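Local coordinates for protein uroporphyrinogen III synthase (Thermus thermophilus, PDB 1WCW) that probably catalyses the closure of linear hydroxymethylbilane, with inversion of its last pyrrole ring, to give uroporphyrinogen III in tetrapyrrole biosynthesis, at residues Ala92-Gly98 against Leu110-Gly116; Leu123-Leu127 against Ala149-Arg153; Asp61-Thr67 against Val133-Tyr139. One frame throughout, in Å; residues are numbered along the deposited sequence.

Contact 1 of 3, residues Ala92-Gly98 against Leu110-Gly116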
loop_
_atom_site.group_PDB
_atom_site.type_symbol
_atom_site.label_atom_id
_atom_site.label_comp_id
_atom_site.label_asym_id
_atom_site.label_seq_id
_atom_site.Cartn_x
_atom_site.Cartn_y
_atom_site.Cartn_z
ATOM N N ALA A 92 -5.396 -18.383 -16.620
ATOM C CA ALA A 92 -4.753 -17.145 -16.916
ATOM C C ALA A 92 -3.243 -17.137 -16.531
ATOM O O ALA A 92 -2.817 -17.897 -15.660
ATOM C CB ALA A 92 -5.476 -16.038 -16.110
ATOM N N PHE A 93 -2.519 -16.235 -17.190
ATOM C CA PHE A 93 -1.128 -15.958 -16.822
ATOM C C PHE A 93 -1.306 -15.038 -15.588
ATOM O O PHE A 93 -1.966 -13.991 -15.687
ATOM C CB PHE A 93 -0.395 -15.234 -17.940
ATOM C CG PHE A 93 1.044 -15.008 -17.686
ATOM C CD1 PHE A 93 1.954 -16.077 -17.751
ATOM C CD2 PHE A 93 1.504 -13.765 -17.372
ATOM C CE1 PHE A 93 3.338 -15.843 -17.498
ATOM C CE2 PHE A 93 2.893 -13.551 -17.101
ATOM C CZ PHE A 93 3.803 -14.634 -17.180
ATOM N N ARG A 94 -0.711 -15.412 -14.483
ATOM C CA ARG A 94 -0.929 -14.694 -13.233
ATOM C C ARG A 94 0.278 -13.951 -12.787
ATOM O O ARG A 94 1.367 -14.545 -12.635
ATOM C CB ARG A 94 -1.356 -15.690 -12.176
ATOM C CG ARG A 94 -2.665 -16.423 -12.481
ATOM C CD ARG A 94 -3.043 -17.418 -11.357
ATOM N NE ARG A 94 -2.074 -18.472 -11.143
ATOM C CZ ARG A 94 -1.980 -19.564 -11.906
ATOM N NH1 ARG A 94 -1.027 -20.460 -11.583
ATOM N NH2 ARG A 94 -2.795 -19.751 -12.951
ATOM N N LEU A 95 0.127 -12.657 -12.538
ATOM C CA LEU A 95 1.182 -11.817 -12.012
ATOM C C LEU A 95 0.863 -11.256 -10.659
ATOM O O LEU A 95 -0.316 -10.889 -10.399
ATOM C CB LEU A 95 1.420 -10.636 -12.907
ATOM C CG LEU A 95 1.994 -10.944 -14.269
ATOM C CD1 LEU A 95 2.017 -9.707 -15.109
ATOM C CD2 LEU A 95 3.440 -11.549 -14.146
ATOM N N ALA A 96 1.826 -11.187 -9.766
ATOM C CA ALA A 96 1.589 -10.524 -8.457
ATOM C C ALA A 96 2.560 -9.378 -8.381
ATOM O O ALA A 96 3.738 -9.496 -8.705
ATOM C CB ALA A 96 1.816 -11.498 -7.378
ATOM N N ARG A 97 2.075 -8.215 -7.965
ATOM C CA ARG A 97 2.943 -7.052 -7.865
ATOM C C ARG A 97 4.044 -7.274 -6.828
ATOM O O ARG A 97 5.165 -6.807 -7.050
ATOM C CB ARG A 97 2.118 -5.814 -7.484
ATOM C CG ARG A 97 2.948 -4.535 -7.437
ATOM C CD ARG A 97 2.082 -3.319 -7.040
ATOM N NE ARG A 97 1.458 -3.449 -5.741
ATOM C CZ ARG A 97 0.719 -2.496 -5.158
ATOM N NH1 ARG A 97 0.547 -1.341 -5.752
ATOM N NH2 ARG A 97 0.134 -2.790 -4.014
ATOM N N GLY A 98 3.761 -7.990 -5.753
ATOM C CA GLY A 98 4.753 -8.180 -4.696
ATOM C C GLY A 98 4.445 -9.423 -3.903
ATOM O O GLY A 98 3.506 -10.155 -4.216
ATOM N N LEU A 110 -3.252 -20.973 -6.602
ATOM C CA LEU A 110 -3.147 -20.280 -7.920
ATOM C C LEU A 110 -1.839 -19.491 -7.874
ATOM O O LEU A 110 -1.819 -18.263 -8.075
ATOM C CB LEU A 110 -4.336 -19.316 -8.099
ATOM C CG LEU A 110 -5.724 -19.988 -8.203
ATOM C CD1 LEU A 110 -6.808 -18.962 -7.987
ATOM C CD2 LEU A 110 -5.890 -20.641 -9.577
ATOM N N PRO A 111 -0.710 -20.169 -7.628
ATOM C CA PRO A 111 0.552 -19.430 -7.528
ATOM C C PRO A 111 0.854 -18.573 -8.751
ATOM O O PRO A 111 0.587 -18.958 -9.889
ATOM C CB PRO A 111 1.616 -20.539 -7.277
ATOM C CG PRO A 111 0.994 -21.761 -7.974
ATOM C CD PRO A 111 -0.496 -21.642 -7.707
ATOM N N PRO A 112 1.440 -17.417 -8.524
ATOM C CA PRO A 112 1.753 -16.554 -9.660
ATOM C C PRO A 112 2.852 -17.099 -10.536
ATOM O O PRO A 112 3.756 -17.783 -10.071
ATOM C CB PRO A 112 2.174 -15.228 -8.995
ATOM C CG PRO A 112 2.766 -15.682 -7.675
ATOM C CD PRO A 112 1.905 -16.851 -7.220
ATOM N N HIS A 113 2.794 -16.748 -11.811
ATOM C CA HIS A 113 3.869 -17.097 -12.742
ATOM C C HIS A 113 5.022 -16.164 -12.599
ATOM O O HIS A 113 6.148 -16.566 -12.947
ATOM C CB HIS A 113 3.337 -17.098 -14.172
ATOM C CG HIS A 113 2.216 -18.059 -14.377
ATOM N ND1 HIS A 113 2.310 -19.445 -14.491
ATOM C CD2 HIS A 113 0.897 -17.765 -14.491
ATOM C CE1 HIS A 113 1.093 -19.950 -14.697
ATOM N NE2 HIS A 113 0.224 -18.933 -14.688
ATOM N N ALA A 114 4.838 -14.916 -12.183
ATOM C CA ALA A 114 5.930 -14.006 -11.949
ATOM C C ALA A 114 5.448 -13.019 -10.886
ATOM O O ALA A 114 4.252 -12.797 -10.695
ATOM C CB ALA A 114 6.337 -13.312 -13.200
ATOM N N VAL A 115 6.423 -12.460 -10.184
ATOM C CA VAL A 115 6.202 -11.581 -9.029
ATOM C C VAL A 115 7.166 -10.437 -9.102
ATOM O O VAL A 115 8.391 -10.617 -9.360
ATOM C CB VAL A 115 6.468 -12.325 -7.690
ATOM C CG1 VAL A 115 6.120 -11.456 -6.521
ATOM C CG2 VAL A 115 5.668 -13.595 -7.662
ATOM N N GLY A 116 6.642 -9.241 -8.871
ATOM C CA GLY A 116 7.434 -8.019 -8.897
ATOM C C GLY A 116 8.036 -7.768 -7.533
ATOM O O GLY A 116 8.149 -8.677 -6.683
#

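Contact 2 of 3, residues Leu123-Leu127 against Ala149-Arg153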
loop_
_atom_site.group_PDB
_atom_site.type_symbol
_atom_site.label_atom_id
_atom_site.label_comp_id
_atom_site.label_asym_id
_atom_site.label_seq_id
_atom_site.Cartn_x
_atom_site.Cartn_y
_atom_site.Cartn_z
ATOM N N LEU A 123 6.879 -4.499 -12.524
ATOM C CA LEU A 123 6.079 -5.413 -13.350
ATOM C C LEU A 123 6.309 -5.210 -14.844
ATOM O O LEU A 123 5.949 -6.113 -15.642
ATOM C CB LEU A 123 4.586 -5.246 -13.085
ATOM C CG LEU A 123 4.178 -5.768 -11.711
ATOM C CD1 LEU A 123 2.733 -5.419 -11.470
ATOM C CD2 LEU A 123 4.376 -7.303 -11.543
ATOM N N LEU A 124 6.850 -4.062 -15.271
ATOM C CA LEU A 124 7.042 -3.889 -16.731
ATOM C C LEU A 124 7.681 -5.078 -17.506
ATOM O O LEU A 124 7.145 -5.508 -18.543
ATOM C CB LEU A 124 7.787 -2.593 -16.976
ATOM C CG LEU A 124 7.044 -1.384 -16.427
ATOM C CD1 LEU A 124 8.009 -0.166 -16.553
ATOM C CD2 LEU A 124 5.696 -1.133 -17.118
ATOM N N PRO A 125 8.833 -5.627 -17.060
ATOM C CA PRO A 125 9.452 -6.770 -17.787
ATOM C C PRO A 125 8.712 -8.055 -17.675
ATOM O O PRO A 125 8.993 -9.055 -18.387
ATOM C CB PRO A 125 10.850 -6.839 -17.195
ATOM C CG PRO A 125 10.647 -6.367 -15.755
ATOM C CD PRO A 125 9.679 -5.191 -15.913
ATOM N N LEU A 126 7.711 -8.074 -16.797
ATOM C CA LEU A 126 6.908 -9.260 -16.573
ATOM C C LEU A 126 5.580 -9.134 -17.292
ATOM O O LEU A 126 4.782 -10.096 -17.170
ATOM C CB LEU A 126 6.675 -9.425 -15.049
ATOM C CG LEU A 126 7.911 -9.346 -14.174
ATOM C CD1 LEU A 126 7.465 -9.599 -12.685
ATOM C CD2 LEU A 126 8.962 -10.422 -14.533
ATOM N N LEU A 127 5.275 -7.993 -17.950
ATOM C CA LEU A 127 3.991 -7.837 -18.618
ATOM C C LEU A 127 4.216 -8.276 -20.027
ATOM O O LEU A 127 4.886 -7.568 -20.814
ATOM C CB LEU A 127 3.481 -6.379 -18.653
ATOM C CG LEU A 127 3.120 -5.678 -17.357
ATOM C CD1 LEU A 127 2.703 -4.235 -17.671
ATOM C CD2 LEU A 127 2.056 -6.434 -16.644
ATOM N N ALA A 149 0.427 0.553 -19.365
ATOM C CA ALA A 149 1.286 -0.518 -19.896
ATOM C C ALA A 149 0.463 -1.741 -20.358
ATOM O O ALA A 149 0.761 -2.330 -21.406
ATOM C CB ALA A 149 2.273 -0.933 -18.865
ATOM N N LEU A 150 -0.604 -2.142 -19.646
ATOM C CA LEU A 150 -1.392 -3.283 -20.077
ATOM C C LEU A 150 -1.985 -2.984 -21.440
ATOM O O LEU A 150 -2.013 -3.883 -22.308
ATOM C CB LEU A 150 -2.507 -3.579 -19.080
ATOM C CG LEU A 150 -1.983 -4.255 -17.816
ATOM C CD1 LEU A 150 -3.092 -4.200 -16.793
ATOM C CD2 LEU A 150 -1.498 -5.676 -18.108
ATOM N N ALA A 151 -2.457 -1.753 -21.647
ATOM C CA ALA A 151 -3.038 -1.409 -22.961
ATOM C C ALA A 151 -1.966 -1.421 -24.036
ATOM O O ALA A 151 -2.200 -1.959 -25.145
ATOM C CB ALA A 151 -3.713 -0.017 -22.881
ATOM N N GLU A 152 -0.785 -0.894 -23.727
ATOM C CA GLU A 152 0.328 -0.900 -24.700
ATOM C C GLU A 152 0.715 -2.331 -25.072
ATOM O O GLU A 152 1.111 -2.619 -26.224
ATOM C CB GLU A 152 1.540 -0.142 -24.147
ATOM C CG GLU A 152 1.380 1.360 -24.128
ATOM C CD GLU A 152 2.624 2.061 -23.559
ATOM O OE1 GLU A 152 3.040 1.768 -22.402
ATOM O OE2 GLU A 152 3.199 2.914 -24.274
ATOM N N ARG A 153 0.619 -3.240 -24.113
ATOM C CA ARG A 153 0.946 -4.639 -24.356
ATOM C C ARG A 153 -0.124 -5.404 -25.131
ATOM O O ARG A 153 0.053 -6.595 -25.400
ATOM C CB ARG A 153 1.185 -5.340 -23.000
ATOM C CG ARG A 153 2.417 -4.924 -22.267
ATOM C CD ARG A 153 3.713 -5.245 -22.994
ATOM N NE ARG A 153 4.786 -5.161 -22.013
ATOM C CZ ARG A 153 5.354 -4.017 -21.664
ATOM N NH1 ARG A 153 4.970 -2.891 -22.250
ATOM N NH2 ARG A 153 6.195 -3.964 -20.647
#

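Contact 3 of 3, residues Asp61-Thr67 against Val133-Tyr139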
loop_
_atom_site.group_PDB
_atom_site.type_symbol
_atom_site.label_atom_id
_atom_site.label_comp_id
_atom_site.label_asym_id
_atom_site.label_seq_id
_atom_site.Cartn_x
_atom_site.Cartn_y
_atom_site.Cartn_z
ATOM N N ASP A 61 -7.017 -13.511 -20.137
ATOM C CA ASP A 61 -5.700 -13.994 -20.541
ATOM C C ASP A 61 -4.647 -13.735 -19.518
ATOM O O ASP A 61 -3.702 -14.504 -19.387
ATOM C CB ASP A 61 -5.387 -13.320 -21.867
ATOM C CG ASP A 61 -6.392 -13.711 -22.889
ATOM O OD1 ASP A 61 -6.327 -14.878 -23.314
ATOM O OD2 ASP A 61 -7.316 -12.897 -23.166
ATOM N N LEU A 62 -4.837 -12.664 -18.761
ATOM C CA LEU A 62 -3.870 -12.277 -17.757
ATOM C C LEU A 62 -4.631 -11.765 -16.542
ATOM O O LEU A 62 -5.673 -11.110 -16.661
ATOM C CB LEU A 62 -2.959 -11.182 -18.324
ATOM C CG LEU A 62 -1.776 -10.700 -17.503
ATOM C CD1 LEU A 62 -0.674 -10.232 -18.484
ATOM C CD2 LEU A 62 -2.183 -9.642 -16.592
ATOM N N PHE A 63 -4.098 -12.086 -15.379
ATOM C CA PHE A 63 -4.628 -11.600 -14.114
ATOM C C PHE A 63 -3.480 -10.984 -13.341
ATOM O O PHE A 63 -2.470 -11.604 -13.073
ATOM C CB PHE A 63 -5.244 -12.762 -13.294
ATOM C CG PHE A 63 -5.781 -12.315 -11.936
ATOM C CD1 PHE A 63 -6.942 -11.533 -11.842
ATOM C CD2 PHE A 63 -5.096 -12.612 -10.775
ATOM C CE1 PHE A 63 -7.384 -11.043 -10.562
ATOM C CE2 PHE A 63 -5.535 -12.146 -9.535
ATOM C CZ PHE A 63 -6.644 -11.372 -9.426
ATOM N N LEU A 64 -3.639 -9.733 -12.951
ATOM C CA LEU A 64 -2.642 -9.001 -12.215
ATOM C C LEU A 64 -3.169 -8.635 -10.808
ATOM O O LEU A 64 -4.141 -7.809 -10.679
ATOM C CB LEU A 64 -2.222 -7.759 -12.997
ATOM C CG LEU A 64 -0.876 -7.089 -12.620
ATOM C CD1 LEU A 64 -0.562 -6.111 -13.739
ATOM C CD2 LEU A 64 -0.896 -6.384 -11.270
ATOM N N ALA A 65 -2.581 -9.246 -9.800
ATOM C CA ALA A 65 -2.939 -8.981 -8.412
ATOM C C ALA A 65 -1.987 -7.959 -7.815
ATOM O O ALA A 65 -0.774 -8.155 -7.916
ATOM C CB ALA A 65 -2.815 -10.291 -7.588
ATOM N N THR A 66 -2.541 -6.973 -7.109
ATOM C CA THR A 66 -1.719 -5.982 -6.472
ATOM C C THR A 66 -1.650 -6.156 -4.992
ATOM O O THR A 66 -0.601 -5.791 -4.409
ATOM C CB THR A 66 -2.196 -4.552 -6.793
ATOM O OG1 THR A 66 -3.575 -4.377 -6.386
ATOM C CG2 THR A 66 -2.069 -4.242 -8.285
ATOM N N THR A 67 -2.659 -6.722 -4.331
ATOM C CA THR A 67 -2.609 -6.900 -2.902
ATOM C C THR A 67 -3.155 -8.256 -2.466
ATOM O O THR A 67 -3.997 -8.899 -3.166
ATOM C CB THR A 67 -3.377 -5.808 -2.155
ATOM O OG1 THR A 67 -4.788 -5.902 -2.451
ATOM C CG2 THR A 67 -2.904 -4.417 -2.566
ATOM N N VAL A 133 -7.771 -10.077 -22.834
ATOM C CA VAL A 133 -8.213 -9.335 -21.642
ATOM C C VAL A 133 -7.295 -9.537 -20.452
ATOM O O VAL A 133 -6.899 -10.679 -20.204
ATOM C CB VAL A 133 -9.617 -9.790 -21.248
ATOM C CG1 VAL A 133 -10.058 -9.016 -20.023
ATOM C CG2 VAL A 133 -10.542 -9.563 -22.423
ATOM N N ALA A 134 -6.973 -8.435 -19.825
ATOM C CA ALA A 134 -6.144 -8.440 -18.604
ATOM C C ALA A 134 -7.003 -7.918 -17.459
ATOM O O ALA A 134 -7.422 -6.758 -17.436
ATOM C CB ALA A 134 -4.895 -7.541 -18.767
ATOM N N ALA A 135 -7.197 -8.753 -16.463
ATOM C CA ALA A 135 -7.950 -8.387 -15.268
ATOM C C ALA A 135 -6.959 -7.796 -14.287
ATOM O O ALA A 135 -5.886 -8.388 -14.038
ATOM C CB ALA A 135 -8.567 -9.621 -14.668
ATOM N N LEU A 136 -7.251 -6.621 -13.767
ATOM C CA LEU A 136 -6.355 -5.919 -12.867
ATOM C C LEU A 136 -7.081 -5.696 -11.549
ATOM O O LEU A 136 -8.119 -4.987 -11.516
ATOM C CB LEU A 136 -5.950 -4.583 -13.531
ATOM C CG LEU A 136 -5.191 -3.631 -12.639
ATOM C CD1 LEU A 136 -3.878 -4.182 -12.183
ATOM C CD2 LEU A 136 -4.941 -2.403 -13.425
ATOM N N GLN A 137 -6.572 -6.233 -10.471
ATOM C CA GLN A 137 -7.181 -6.013 -9.167
ATOM C C GLN A 137 -6.587 -4.745 -8.562
ATOM O O GLN A 137 -5.358 -4.616 -8.429
ATOM C CB GLN A 137 -6.858 -7.202 -8.281
ATOM C CG GLN A 137 -7.321 -7.054 -6.812
ATOM C CD GLN A 137 -6.187 -6.577 -5.901
ATOM O OE1 GLN A 137 -6.346 -5.597 -5.136
ATOM N NE2 GLN A 137 -5.110 -7.241 -5.953
ATOM N N LEU A 138 -7.457 -3.795 -8.204
ATOM C CA LEU A 138 -7.131 -2.474 -7.644
ATOM C C LEU A 138 -7.613 -2.382 -6.202
ATOM O O LEU A 138 -8.281 -3.277 -5.653
ATOM C CB LEU A 138 -7.887 -1.481 -8.483
ATOM C CG LEU A 138 -7.530 -1.494 -9.965
ATOM C CD1 LEU A 138 -8.551 -0.655 -10.769
ATOM C CD2 LEU A 138 -6.087 -0.958 -10.138
ATOM N N TYR A 139 -7.210 -1.286 -5.574
ATOM C CA TYR A 139 -7.516 -1.035 -4.178
ATOM C C TYR A 139 -7.911 0.427 -3.927
ATOM O O TYR A 139 -7.766 0.917 -2.819
ATOM C CB TYR A 139 -6.373 -1.436 -3.298
ATOM C CG TYR A 139 -5.061 -0.896 -3.744
ATOM C CD1 TYR A 139 -4.605 0.378 -3.351
ATOM C CD2 TYR A 139 -4.212 -1.669 -4.575
ATOM C CE1 TYR A 139 -3.319 0.885 -3.756
ATOM C CE2 TYR A 139 -2.985 -1.205 -4.980
ATOM C CZ TYR A 139 -2.535 0.081 -4.562
ATOM O OH TYR A 139 -1.318 0.544 -4.894
#

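Contact 1 of 3, residues Ala92-Gly98 against Leu110-Gly116
Leu110 O takes a weak hydrogen bond from Arg94 NE, and the CB of the same leucine lies against the arginine chain, which crosses it at about a right angle. Pro111 O is held more firmly: Arg94 grips it side-on with NE (3.0 Å) and NH1 (2.8 Å). NH1 lies in the plane of the Pro111 carbonyl, whereas NE sits well above it. A bend at chi3 (-61°) turns the guanidinium onto this carbonyl, and its remaining nitrogen, NH2, bonds to Leu89 O. Arginine suits the place because its several N-H groups can satisfy carbonyls of both a loop and a helix end. Pro112, which has no N-H to offer, sets CB 4.1 Å from Ala96 CB. At His113 the backbone N donates to Arg94 O (2.8 Å). The imidazole runs almost parallel to the Phe93 ring, but the two are slid apart, with centroids 5.1 Å from each other, so they barely overlap. Its NE2 lies over one face of the Arg94 guanidinium and makes a weak bond to Ala92 O. Regular parallel pairing follows: Ala114 O accepts from Ala96 N (3.1 Å), and Ala114 CB meets Leu95 CD2 at 3.5 Å. Val115 CG1 reaches the backbone of Gly98. Gly116 N then donates to Ala96 O (2.9 Å); with no side chain, this glycine can lie close against the Arg97 carbonyl. Together the segments close a beta-alpha-beta unit in which strand 114-115 forms one edge of the mixed sheet and strand 62-65 flanks strand 93-96 on its other side. The connecting helix 99-107 packs Ala101 and Ala102 against Ala96, while Leu126 and Leu127 cover Ala114 and Leu95 on the other face.

Contact 2 of 3, residues Leu123-Leu127 against Ala149-Arg153
Leu127 and Arg153 carry most of this contact, in which the short 3-10 turn 124-126 and the residue after it dock on the C-terminal end of helix 144-152. Both belong to the layered alpha/beta domain built on the mixed sheet, and they lie over the same face of it. The apolar part centres on Leu127, whose two methyls divide the work. CD1 presses on Ala149 CB at 3.5 Å, a close approach that suits alanine, since its single methyl lets the turn come near the helix. CD2 meets Leu150 CD2 at 3.9 Å, the two leucine side chains crossing at about a right angle. Leu124 adds its own CD2, 3.8 Å from Ala149 CB, so that this one methyl is touched by two leucines. Beneath them Leu127 also rests on Leu64 and Leu95, side chains of the sheet. The polar part belongs to Arg153. Its chain is bent at chi2 (-63°), which folds it back from the helix end toward the turn, and its CG and NE pass along Leu127 CB. The guanidinium then spans two backbone carbonyls, both at its edge and near its plane: NE donates to Leu127 O (2.7 Å) and NH2 to Leu124 O (2.8 Å). Using two different N-H groups fixes the rotation of the flat group. Arginine fits here because it supplies donors to carbonyls of a turn, and its positive charge would probably also be favoured by the helix dipole at this end. The backbone of Arg153 bonds in addition to Gly130. Leu124 O has a second donor, Leu127 N at 3.2 Å, and this amide and Arg153 NH2 reach the oxygen from opposite faces of its carbonyl plane.

Contact 3 of 3, residues Asp61-Thr67 against Val133-Tyr139
Leu64 and Leu136 lie side by side and point the same way, CD2 of the first touching CD1 of the second at 3.8 Å. On the opposite face of the sheet from these leucines, Phe63 turns its ring edge to Ala135, CD1 being 3.8 Å from the alanine CB; so small a neighbour suits a broad ring. Asp61 folds its carboxylate back to the partner strand, where the anti lone pair of OD2 takes the Val133 N-H (2.9 Å). Val133 O in turn accepts from both Asp61 N and Leu62 N. These pairs belong to two neighbouring parallel strands inside the mixed sheet of an alpha/beta domain. Helix 144-152 covers the Leu64 face and helix 99-107 the Phe63 face. The bonds along the strands are close to straight, as from Gln137 N to Leu64 O (2.9 Å, 177°), while the two that share Val133 O are more bent. Past the strand end Thr66, with OG1 between its backbone N and carbonyl carbon (chi1 58°), donates to Gln137 O at 2.7 Å from above the carbonyl plane. The same OG1 lies at the edge of the Tyr139 ring, 3.3 Å from CD2. A valine here would probably deprive Gln137 O of its hydroxyl donor and set a methyl against that carbonyl or the tyrosine edge. Thr67 CG2 packs on Tyr139 CD2 at 3.6 Å, while Thr67 OG1 caps Gly70 N and bonds to Tyr163 OH.

Contacts 1 and 3 are parallel pairings in one sheet, on adjoining strands: 93-96 bonds to 62-65, so the two share a continuous backbone network. Contact 3 is largely buried between helices on both faces, whereas contact 1 lies at the sheet's edge and is only partly buried, with exposed His113 and Val115. Arg97 ties their C-terminal ends by bonding to Tyr139 OH. Contact 2 is different in kind, a buried turn-to-helix packing laid over one face of this sheet, with Leu127 meeting Leu95 and Leu64. Its polar bonds come from one side chain, Arg153, while strand-to-strand amides supply most of those in contact 3.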